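1H-3-hydroxy-4-oxoquinoline 2,4-dioxygenase (Pseudomonas putida, PDB 3IBT) catalyses the cofactor-independent cleavage of the 3-hydroxy-1H-quinolin-4-one ring by O2, giving N-formylanthranilate and carbon monoxide in oxoquinoline degradation. Local coordinates at residues 15-26 with 44-53; 31-39 with 161-172. One frame throughout, in Å; residues are numbered along the deposited sequence.

Contact 1 of 2, residues 15-26 with 44-53; sequences ESGDPHAPTLFL and LARDFHVICP
Glu15 OE2 is gripped by two partners, by His49 NE2 at 2.6 Å and by a salt bridge from Lys84. The site lies near the 5-6 edge of the alpha/beta-hydrolase sheet, where strand 49-53 lies between strand 9-16, antiparallel, and strand 23-27, parallel. NE2 reaches the anti side of the carboxylate oxygen, 34° out of the carboxylate plane, while the oxygen itself lies in the imidazole plane. His49 is directed there by a CG swung away from its own backbone N (chi1 173°), which lays the ring against the 17-22 loop: Pro19 CA sits over one face, 3.4 Å from the ring centroid. At the other nitrogen, ND1 of His49 is hydrogen-bonded to Thr23 OG1 at 3.2 Å, so the ring bridges both neighbouring strands. A leucine here would remove both ring nitrogens, and Thr23 OG1 and Glu15 OE2 would probably each lose a partner, leaving the loop without its flat support. Backbone bonds run along both flanks: Ser16 and Val50 form an antiparallel hydrogen-bonded pair, and on the parallel side Leu24 N meets His49 O at 2.9 Å and Ile51 N meets Leu24 O at 3.1 Å. This parallel pairing closes the beta-alpha-beta crossover of strand 23-27, helix 40-44 and strand 49-53. On the other face Leu24, Val50 and Leu26 form an apolar patch that Leu44 joins, by way of Leu24 and Leu26. There Leu24 CD1 stands over the centre of the Phe48 ring, a CH-pi contact 3.5 Å from the centroid.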
loop_
_atom_site.group_PDB
_atom_site.type_symbol
_atom_site.label_atom_id
_atom_site.label_comp_id
_atom_site.label_asym_id
_atom_site.label_seq_id
_atom_site.Cartn_x
_atom_site.Cartn_y
_atom_site.Cartn_z
ATOM N N GLU A 15 3.584 -14.010 -9.552
ATOM C CA GLU A 15 3.796 -13.446 -10.850
ATOM C C GLU A 15 2.661 -13.906 -11.708
ATOM O O GLU A 15 2.290 -15.092 -11.689
ATOM C CB GLU A 15 5.104 -13.929 -11.419
ATOM C CG GLU A 15 5.797 -12.896 -12.260
ATOM C CD GLU A 15 7.141 -13.400 -12.760
ATOM O OE1 GLU A 15 7.423 -14.628 -12.665
ATOM O OE2 GLU A 15 7.922 -12.568 -13.268
ATOM N N SER A 16 2.101 -12.970 -12.461
ATOM C CA SER A 16 0.933 -13.247 -13.259
ATOM C C SER A 16 0.932 -12.409 -14.511
ATOM O O SER A 16 0.795 -11.200 -14.452
ATOM C CB SER A 16 -0.331 -13.029 -12.428
ATOM O OG SER A 16 -0.606 -14.199 -11.680
ATOM N N GLY A 17 1.098 -13.056 -15.651
ATOM C CA GLY A 17 1.094 -12.344 -16.897
ATOM C C GLY A 17 2.322 -12.668 -17.712
ATOM O O GLY A 17 3.160 -13.527 -17.357
ATOM N N ASP A 18 2.404 -11.956 -18.824
ATOM C CA ASP A 18 3.463 -12.103 -19.798
ATOM C C ASP A 18 4.673 -11.260 -19.384
ATOM O O ASP A 18 4.582 -10.026 -19.383
ATOM C CB ASP A 18 2.921 -11.629 -21.143
ATOM C CG ASP A 18 3.884 -11.828 -22.261
ATOM O OD1 ASP A 18 5.089 -12.063 -21.993
ATOM O OD2 ASP A 18 3.422 -11.749 -23.418
ATOM N N PRO A 19 5.828 -11.910 -19.097
ATOM C CA PRO A 19 6.931 -11.211 -18.416
ATOM C C PRO A 19 7.417 -10.015 -19.249
ATOM O O PRO A 19 7.777 -8.960 -18.703
ATOM C CB PRO A 19 8.028 -12.298 -18.326
ATOM C CG PRO A 19 7.727 -13.241 -19.466
ATOM C CD PRO A 19 6.222 -13.285 -19.486
ATOM N N HIS A 20 7.384 -10.213 -20.566
ATOM C CA HIS A 20 7.778 -9.252 -21.571
ATOM C C HIS A 20 6.535 -8.447 -21.951
ATOM O O HIS A 20 6.099 -8.416 -23.107
ATOM C CB HIS A 20 8.389 -10.016 -22.779
ATOM C CG HIS A 20 9.037 -9.132 -23.813
ATOM N ND1 HIS A 20 9.513 -7.849 -23.520
ATOM C CD2 HIS A 20 9.301 -9.360 -25.137
ATOM C CE1 HIS A 20 10.031 -7.325 -24.622
ATOM N NE2 HIS A 20 9.917 -8.221 -25.616
ATOM N N ALA A 21 5.943 -7.838 -20.930
ATOM C CA ALA A 21 4.857 -6.870 -21.061
ATOM C C ALA A 21 5.113 -5.801 -19.980
ATOM O O ALA A 21 5.986 -5.998 -19.126
ATOM C CB ALA A 21 3.490 -7.559 -20.874
ATOM N N PRO A 22 4.386 -4.662 -20.017
ATOM C CA PRO A 22 4.682 -3.610 -19.046
ATOM C C PRO A 22 4.598 -4.126 -17.609
ATOM O O PRO A 22 3.563 -4.667 -17.207
ATOM C CB PRO A 22 3.590 -2.568 -19.308
ATOM C CG PRO A 22 3.126 -2.822 -20.683
ATOM C CD PRO A 22 3.286 -4.278 -20.921
ATOM N N THR A 23 5.689 -3.986 -16.856
ATOM C CA THR A 23 5.773 -4.540 -15.507
ATOM C C THR A 23 5.170 -3.590 -14.472
ATOM O O THR A 23 5.413 -2.367 -14.507
ATOM C CB THR A 23 7.202 -4.967 -15.151
ATOM O OG1 THR A 23 7.690 -5.850 -16.175
ATOM C CG2 THR A 23 7.229 -5.695 -13.803
ATOM N N LEU A 24 4.372 -4.186 -13.579
ATOM C CA LEU A 24 3.522 -3.472 -12.648
ATOM C C LEU A 24 3.584 -4.196 -11.330
ATOM O O LEU A 24 3.252 -5.376 -11.263
ATOM C CB LEU A 24 2.084 -3.519 -13.141
ATOM C CG LEU A 24 1.169 -2.342 -12.804
ATOM C CD1 LEU A 24 -0.246 -2.626 -13.303
ATOM C CD2 LEU A 24 1.138 -2.083 -11.340
ATOM N N PHE A 25 4.010 -3.504 -10.282
ATOM C CA PHE A 25 4.100 -4.118 -8.964
ATOM C C PHE A 25 2.852 -3.829 -8.149
ATOM O O PHE A 25 2.399 -2.650 -8.066
ATOM C CB PHE A 25 5.301 -3.567 -8.198
ATOM C CG PHE A 25 6.592 -4.240 -8.517
ATOM C CD1 PHE A 25 7.436 -3.711 -9.476
ATOM C CD2 PHE A 25 6.974 -5.391 -7.830
ATOM C CE1 PHE A 25 8.679 -4.337 -9.781
ATOM C CE2 PHE A 25 8.212 -6.053 -8.117
ATOM C CZ PHE A 25 9.071 -5.524 -9.093
ATOM N N LEU A 26 2.297 -4.878 -7.537
ATOM C CA LEU A 26 1.199 -4.674 -6.603
ATOM C C LEU A 26 1.653 -4.846 -5.157
ATOM O O LEU A 26 1.828 -5.983 -4.715
ATOM C CB LEU A 26 0.017 -5.586 -6.950
ATOM C CG LEU A 26 -0.856 -5.275 -8.172
ATOM C CD1 LEU A 26 -2.232 -5.903 -7.980
ATOM C CD2 LEU A 26 -1.018 -3.777 -8.438
ATOM N N LEU A 44 -5.605 -7.502 -14.130
ATOM C CA LEU A 44 -4.478 -6.806 -14.743
ATOM C C LEU A 44 -3.503 -7.748 -15.455
ATOM O O LEU A 44 -2.527 -7.275 -16.056
ATOM C CB LEU A 44 -3.709 -5.984 -13.709
ATOM C CG LEU A 44 -4.438 -4.936 -12.867
ATOM C CD1 LEU A 44 -3.586 -4.448 -11.690
ATOM C CD2 LEU A 44 -4.895 -3.775 -13.717
ATOM N N ALA A 45 -3.734 -9.063 -15.390
ATOM C CA ALA A 45 -2.805 -10.037 -16.011
ATOM C C ALA A 45 -2.946 -10.089 -17.539
ATOM O O ALA A 45 -2.192 -10.791 -18.244
ATOM C CB ALA A 45 -2.971 -11.423 -15.412
ATOM N N ARG A 46 -3.910 -9.314 -18.026
ATOM C CA ARG A 46 -4.238 -9.222 -19.426
ATOM C C ARG A 46 -3.232 -8.280 -20.101
ATOM O O ARG A 46 -2.758 -8.570 -21.219
ATOM C CB ARG A 46 -5.668 -8.659 -19.512
ATOM C CG ARG A 46 -6.435 -8.843 -20.843
ATOM C CD ARG A 46 -7.762 -7.974 -20.836
ATOM N NE ARG A 46 -7.559 -6.526 -20.559
ATOM C CZ ARG A 46 -8.498 -5.562 -20.662
ATOM N NH1 ARG A 46 -9.749 -5.860 -21.039
ATOM N NH2 ARG A 46 -8.178 -4.282 -20.402
ATOM N N ASP A 47 -2.907 -7.179 -19.393
ATOM C CA ASP A 47 -2.201 -6.031 -19.969
ATOM C C ASP A 47 -0.795 -5.902 -19.480
ATOM O O ASP A 47 0.102 -5.523 -20.233
ATOM C CB ASP A 47 -2.935 -4.744 -19.647
ATOM C CG ASP A 47 -4.345 -4.753 -20.161
ATOM O OD1 ASP A 47 -4.571 -5.424 -21.178
ATOM O OD2 ASP A 47 -5.237 -4.112 -19.555
ATOM N N PHE A 48 -0.614 -6.254 -18.220
ATOM C CA PHE A 48 0.631 -6.056 -17.539
ATOM C C PHE A 48 1.278 -7.347 -17.097
ATOM O O PHE A 48 0.618 -8.369 -17.001
ATOM C CB PHE A 48 0.338 -5.297 -16.299
ATOM C CG PHE A 48 -0.259 -3.990 -16.548
ATOM C CD1 PHE A 48 -1.628 -3.834 -16.553
ATOM C CD2 PHE A 48 0.546 -2.884 -16.744
ATOM C CE1 PHE A 48 -2.175 -2.611 -16.753
ATOM C CE2 PHE A 48 0.000 -1.658 -16.950
ATOM C CZ PHE A 48 -1.360 -1.524 -16.953
ATOM N N HIS A 49 2.574 -7.274 -16.805
ATOM C CA HIS A 49 3.314 -8.336 -16.118
ATOM C C HIS A 49 3.172 -8.017 -14.634
ATOM O O HIS A 49 3.646 -6.969 -14.193
ATOM C CB HIS A 49 4.778 -8.274 -16.577
ATOM C CG HIS A 49 5.705 -9.196 -15.843
ATOM N ND1 HIS A 49 7.075 -9.024 -15.855
ATOM C CD2 HIS A 49 5.469 -10.297 -15.087
ATOM C CE1 HIS A 49 7.642 -9.978 -15.137
ATOM N NE2 HIS A 49 6.691 -10.761 -14.659
ATOM N N VAL A 50 2.500 -8.866 -13.859
ATOM C CA VAL A 50 2.077 -8.416 -12.521
ATOM C C VAL A 50 2.701 -9.163 -11.373
ATOM O O VAL A 50 2.433 -10.357 -11.182
ATOM C CB VAL A 50 0.565 -8.461 -12.331
ATOM C CG1 VAL A 50 0.220 -8.108 -10.907
ATOM C CG2 VAL A 50 -0.134 -7.522 -13.308
ATOM N N ILE A 51 3.490 -8.432 -10.581
ATOM C CA ILE A 51 4.211 -8.996 -9.441
ATOM C C ILE A 51 3.616 -8.558 -8.098
ATOM O O ILE A 51 3.703 -7.393 -7.752
ATOM C CB ILE A 51 5.695 -8.586 -9.454
ATOM C CG1 ILE A 51 6.274 -8.633 -10.878
ATOM C CG2 ILE A 51 6.458 -9.457 -8.496
ATOM C CD1 ILE A 51 7.653 -9.360 -11.016
ATOM N N CYS A 52 3.022 -9.473 -7.344
ATOM C CA CYS A 52 2.564 -9.111 -6.017
ATOM C C CYS A 52 3.549 -9.662 -4.978
ATOM O O CYS A 52 3.493 -10.854 -4.656
ATOM C CB CYS A 52 1.160 -9.641 -5.753
ATOM S SG CYS A 52 -0.085 -9.007 -6.881
ATOM N N PRO A 53 4.487 -8.822 -4.470
ATOM C CA PRO A 53 5.393 -9.252 -3.370
ATOM C C PRO A 53 4.846 -9.285 -1.919
ATOM O O PRO A 53 3.800 -8.734 -1.617
ATOM C CB PRO A 53 6.589 -8.292 -3.478
ATOM C CG PRO A 53 6.193 -7.214 -4.444
ATOM C CD PRO A 53 4.795 -7.461 -4.949
#

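Contact 2 of 2, residues 31-39 with 161-172; sequences CQDHRLFKN and DVLNHLRNEMPW
Arg35 runs past Glu169 OE2 and meets Glu169 CG with the face of its guanidinium. Arg35 CB is 3.5 Å from Glu169 OE2, CG passes a little farther off, and Arg35 CD returns to 3.2 Å from the same oxygen. A bend at chi3 (-65°) then turns the guanidinium back over Glu169. Arg35 NE gives a hydrogen bond to the anti lone pair of Asp33 OD2 at 2.9 Å, and Asp33 lies at the edge of the guanidinium. Glu169 CG lies over the guanidinium face, 3.5 Å from Arg35 CZ. Arg35 NH1 is 3.0 Å from Glu169 OE2, but the oxygen stands well out of the guanidinium plane, making this a salt bridge of charges without a directed N-H. At the other tip Arg35 NH2 comes near Trp172 CE3. Arg35 thus sits between two acids in a salt-bridge network.

Toward the start of helix 160-169, Asn39 ND2 donates to Asp161 OD2 at 2.8 Å, arriving from above the carboxylate plane, while Lys38 NZ makes a salt bridge to OD1, its hydrogen bond weak. Deeper in, His165 is packed by apolar carbons: Leu36 CD1 over one face, 4.2 Å from the ring centroid, and Gln32 CG at the edge. Cys31 and Gln32 probably bind substrate, as in related enzymes, and the selenomethionine at Met170 leans on both. The loop between strand 23-27 and helix 40-44 thereby meets a helix of the cap inserted between strands 115-119 and 207-212, with helices 142-154 and 246-249 alongside.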
loop_
_atom_site.group_PDB
_atom_site.type_symbol
_atom_site.label_atom_id
_atom_site.label_comp_id
_atom_site.label_asym_id
_atom_site.label_seq_id
_atom_site.Cartn_x
_atom_site.Cartn_y
_atom_site.Cartn_z
ATOM N N CYS A 31 1.150 -5.913 7.520
ATOM C CA CYS A 31 0.233 -6.939 7.971
ATOM C C CYS A 31 -0.784 -7.345 6.919
ATOM O O CYS A 31 -1.933 -7.709 7.255
ATOM C CB CYS A 31 -0.503 -6.447 9.196
ATOM S SG CYS A 31 0.590 -6.415 10.588
ATOM N N GLN A 32 -0.364 -7.250 5.653
ATOM C CA GLN A 32 -1.149 -7.711 4.508
ATOM C C GLN A 32 -0.327 -8.570 3.552
ATOM O O GLN A 32 0.924 -8.679 3.634
ATOM C CB GLN A 32 -1.729 -6.565 3.707
ATOM C CG GLN A 32 -3.061 -6.140 4.128
ATOM C CD GLN A 32 -3.271 -4.681 3.762
ATOM O OE1 GLN A 32 -2.294 -3.957 3.550
ATOM N NE2 GLN A 32 -4.541 -4.240 3.651
ATOM N N ASP A 33 -1.064 -9.130 2.599
ATOM C CA ASP A 33 -0.475 -10.047 1.702
ATOM C C ASP A 33 -0.677 -9.776 0.217
ATOM O O ASP A 33 -1.370 -8.830 -0.146
ATOM C CB ASP A 33 -0.966 -11.420 2.028
ATOM C CG ASP A 33 0.056 -12.383 1.720
ATOM O OD1 ASP A 33 1.167 -11.846 1.478
ATOM O OD2 ASP A 33 -0.192 -13.617 1.698
ATOM N N HIS A 34 -0.070 -10.611 -0.630
ATOM C CA HIS A 34 -0.379 -10.604 -2.044
ATOM C C HIS A 34 -1.864 -10.991 -2.228
ATOM O O HIS A 34 -2.501 -10.641 -3.238
ATOM C CB HIS A 34 0.560 -11.552 -2.794
ATOM C CG HIS A 34 0.289 -13.003 -2.540
ATOM N ND1 HIS A 34 0.200 -13.536 -1.274
ATOM C CD2 HIS A 34 0.084 -14.035 -3.391
ATOM C CE1 HIS A 34 -0.045 -14.832 -1.348
ATOM N NE2 HIS A 34 -0.123 -15.160 -2.625
ATOM N N ARG A 35 -2.428 -11.678 -1.233
ATOM C CA ARG A 35 -3.861 -12.005 -1.233
ATOM C C ARG A 35 -4.753 -10.735 -1.154
ATOM O O ARG A 35 -5.945 -10.754 -1.413
ATOM C CB ARG A 35 -4.169 -13.014 -0.112
ATOM C CG ARG A 35 -3.373 -14.308 -0.242
ATOM C CD ARG A 35 -3.434 -15.232 1.005
ATOM N NE ARG A 35 -2.813 -14.630 2.196
ATOM C CZ ARG A 35 -3.028 -15.005 3.464
ATOM N NH1 ARG A 35 -3.880 -15.983 3.733
ATOM N NH2 ARG A 35 -2.409 -14.386 4.472
ATOM N N LEU A 36 -4.185 -9.607 -0.784
ATOM C CA LEU A 36 -4.970 -8.389 -0.889
ATOM C C LEU A 36 -5.345 -8.194 -2.362
ATOM O O LEU A 36 -6.372 -7.602 -2.680
ATOM C CB LEU A 36 -4.207 -7.181 -0.350
ATOM C CG LEU A 36 -4.966 -5.829 -0.323
ATOM C CD1 LEU A 36 -6.240 -5.890 0.543
ATOM C CD2 LEU A 36 -4.097 -4.677 0.148
ATOM N N PHE A 37 -4.523 -8.706 -3.263
ATOM C CA PHE A 37 -4.700 -8.394 -4.654
ATOM C C PHE A 37 -5.412 -9.496 -5.398
ATOM O O PHE A 37 -5.413 -9.509 -6.613
ATOM C CB PHE A 37 -3.358 -8.060 -5.328
ATOM C CG PHE A 37 -2.669 -6.852 -4.738
ATOM C CD1 PHE A 37 -1.529 -7.007 -3.931
ATOM C CD2 PHE A 37 -3.165 -5.568 -4.958
ATOM C CE1 PHE A 37 -0.875 -5.910 -3.362
ATOM C CE2 PHE A 37 -2.535 -4.448 -4.373
ATOM C CZ PHE A 37 -1.380 -4.624 -3.580
ATOM N N LYS A 38 -6.060 -10.389 -4.668
ATOM C CA LYS A 38 -6.458 -11.639 -5.265
ATOM C C LYS A 38 -7.461 -11.404 -6.364
ATOM O O LYS A 38 -7.449 -12.148 -7.373
ATOM C CB LYS A 38 -6.996 -12.637 -4.230
ATOM C CG LYS A 38 -8.330 -12.261 -3.598
ATOM C CD LYS A 38 -8.793 -13.399 -2.695
ATOM C CE LYS A 38 -10.308 -13.328 -2.484
ATOM N NZ LYS A 38 -10.793 -13.664 -1.095
ATOM N N ASN A 39 -8.305 -10.366 -6.176
ATOM C CA ASN A 39 -9.364 -10.040 -7.154
ATOM C C ASN A 39 -8.827 -9.171 -8.253
ATOM O O ASN A 39 -9.164 -9.373 -9.399
ATOM C CB ASN A 39 -10.584 -9.379 -6.521
ATOM C CG ASN A 39 -11.332 -10.303 -5.572
ATOM O OD1 ASN A 39 -11.273 -11.548 -5.685
ATOM N ND2 ASN A 39 -12.048 -9.693 -4.607
ATOM N N ASP A 161 -15.171 -11.094 0.729
ATOM C CA ASP A 161 -13.723 -11.018 0.551
ATOM C C ASP A 161 -13.039 -10.050 1.484
ATOM O O ASP A 161 -11.900 -10.282 1.866
ATOM C CB ASP A 161 -13.358 -10.595 -0.875
ATOM C CG ASP A 161 -13.858 -11.563 -1.945
ATOM O OD1 ASP A 161 -14.097 -12.778 -1.639
ATOM O OD2 ASP A 161 -13.978 -11.092 -3.116
ATOM N N VAL A 162 -13.694 -8.944 1.824
ATOM C CA VAL A 162 -13.093 -7.951 2.732
ATOM C C VAL A 162 -13.149 -8.505 4.133
ATOM O O VAL A 162 -12.144 -8.494 4.856
ATOM C CB VAL A 162 -13.840 -6.609 2.686
ATOM C CG1 VAL A 162 -13.358 -5.718 3.755
ATOM C CG2 VAL A 162 -13.614 -5.965 1.368
ATOM N N LEU A 163 -14.343 -8.983 4.498
ATOM C CA LEU A 163 -14.535 -9.690 5.765
ATOM C C LEU A 163 -13.511 -10.807 5.914
ATOM O O LEU A 163 -12.850 -10.904 6.939
ATOM C CB LEU A 163 -15.965 -10.217 5.907
ATOM C CG LEU A 163 -17.003 -9.105 6.019
ATOM C CD1 LEU A 163 -18.392 -9.630 5.893
ATOM C CD2 LEU A 163 -16.869 -8.415 7.331
ATOM N N ASN A 164 -13.339 -11.617 4.881
ATOM C CA ASN A 164 -12.400 -12.723 4.987
ATOM C C ASN A 164 -10.997 -12.219 5.276
ATOM O O ASN A 164 -10.201 -12.865 6.020
ATOM C CB ASN A 164 -12.357 -13.588 3.724
ATOM C CG ASN A 164 -11.370 -14.744 3.875
ATOM O OD1 ASN A 164 -11.452 -15.521 4.832
ATOM N ND2 ASN A 164 -10.404 -14.822 2.985
ATOM N N HIS A 165 -10.706 -11.072 4.656
ATOM C CA HIS A 165 -9.401 -10.470 4.787
ATOM C C HIS A 165 -9.139 -10.082 6.246
ATOM O O HIS A 165 -8.167 -10.531 6.874
ATOM C CB HIS A 165 -9.273 -9.274 3.896
ATOM C CG HIS A 165 -7.934 -8.642 3.968
ATOM N ND1 HIS A 165 -6.816 -9.211 3.403
ATOM C CD2 HIS A 165 -7.520 -7.501 4.555
ATOM C CE1 HIS A 165 -5.769 -8.438 3.622
ATOM N NE2 HIS A 165 -6.168 -7.398 4.329
ATOM N N LEU A 166 -10.029 -9.278 6.803
ATOM C CA LEU A 166 -9.874 -8.898 8.180
ATOM C C LEU A 166 -10.411 -9.970 9.140
ATOM O O LEU A 166 -10.787 -9.688 10.280
ATOM C CB LEU A 166 -10.436 -7.485 8.416
ATOM C CG LEU A 166 -11.824 -7.104 7.905
ATOM C CD1 LEU A 166 -12.949 -7.625 8.835
ATOM C CD2 LEU A 166 -11.872 -5.616 7.786
ATOM N N ARG A 167 -10.415 -11.222 8.711
ATOM C CA ARG A 167 -10.555 -12.311 9.688
ATOM C C ARG A 167 -9.541 -13.382 9.532
ATOM O O ARG A 167 -9.461 -14.236 10.373
ATOM C CB ARG A 167 -11.929 -12.975 9.640
ATOM C CG ARG A 167 -12.976 -12.202 10.391
ATOM C CD ARG A 167 -14.314 -12.279 9.661
ATOM N NE ARG A 167 -15.221 -11.190 10.043
ATOM C CZ ARG A 167 -16.547 -11.224 9.878
ATOM N NH1 ARG A 167 -17.136 -12.291 9.328
ATOM N NH2 ARG A 167 -17.283 -10.183 10.265
ATOM N N ASN A 168 -8.798 -13.384 8.443
ATOM C CA ASN A 168 -7.975 -14.538 8.168
ATOM C C ASN A 168 -6.594 -14.183 7.627
ATOM O O ASN A 168 -5.622 -14.929 7.834
ATOM C CB ASN A 168 -8.723 -15.537 7.264
ATOM C CG ASN A 168 -9.787 -16.358 8.022
ATOM O OD1 ASN A 168 -10.724 -15.800 8.611
ATOM N ND2 ASN A 168 -9.645 -17.699 7.991
ATOM N N GLU A 169 -6.503 -13.043 6.951
ATOM C CA GLU A 169 -5.212 -12.546 6.503
ATOM C C GLU A 169 -4.546 -11.820 7.658
ATOM O O GLU A 169 -3.615 -12.320 8.277
ATOM C CB GLU A 169 -5.346 -11.583 5.294
ATOM C CG GLU A 169 -5.053 -12.173 3.887
ATOM C CD GLU A 169 -6.210 -13.031 3.335
ATOM O OE1 GLU A 169 -7.383 -12.627 3.582
ATOM O OE2 GLU A 169 -5.957 -14.078 2.661
HETATM N N MSE A 170 -5.067 -10.635 7.939
HETATM C CA MSE A 170 -4.367 -9.639 8.727
HETATM C C MSE A 170 -4.205 -10.051 10.191
HETATM O O MSE A 170 -3.126 -9.868 10.763
HETATM C CB MSE A 170 -5.081 -8.298 8.632
HETATM C CG MSE A 170 -5.159 -7.750 7.252
HETATM SE SE MSE A 170 -5.497 -5.773 7.323
HETATM C CE MSE A 170 -7.456 -5.816 7.696
ATOM N N PRO A 171 -5.264 -10.615 10.804
ATOM C CA PRO A 171 -5.080 -10.796 12.225
ATOM C C PRO A 171 -4.213 -12.047 12.474
ATOM O O PRO A 171 -3.755 -12.280 13.580
ATOM C CB PRO A 171 -6.523 -10.949 12.748
ATOM C CG PRO A 171 -7.438 -10.817 11.535
ATOM C CD PRO A 171 -6.577 -11.120 10.359
ATOM N N TRP A 172 -3.978 -12.804 11.406
ATOM C CA TRP A 172 -3.159 -14.011 11.409
ATOM C C TRP A 172 -1.679 -13.716 11.679
ATOM O O TRP A 172 -0.993 -14.527 12.321
ATOM C CB TRP A 172 -3.340 -14.740 10.071
ATOM C CG TRP A 172 -2.375 -15.822 9.807
ATOM C CD1 TRP A 172 -2.393 -17.067 10.343
ATOM C CD2 TRP A 172 -1.240 -15.773 8.922
ATOM N NE1 TRP A 172 -1.334 -17.803 9.866
ATOM C CE2 TRP A 172 -0.607 -17.038 8.993
ATOM C CE3 TRP A 172 -0.693 -14.784 8.089
ATOM C CZ2 TRP A 172 0.557 -17.352 8.254
ATOM C CZ3 TRP A 172 0.464 -15.092 7.347
ATOM C CH2 TRP A 172 1.076 -16.373 7.442
#

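Both contacts are partly buried, yet they serve different levels of the fold. Contact 1 lies near one edge of the sheet, held mainly by regular backbone hydrogen bonds and apolar side chains; contact 2 ties the loop that leaves that sheet to a cap helix, using salt bridges, some reaching buried acids, and an amide bond, beside packed carbons. They interlock along the chain: residues 31-39 belong to the crossover whose two strands pair in contact 1. They also touch, Phe37 packing against Leu26 and Cys52. Contact 2 includes residues of the probable substrate site, whereas contact 1 approaches that site only at its Leu26 and Cys52 end.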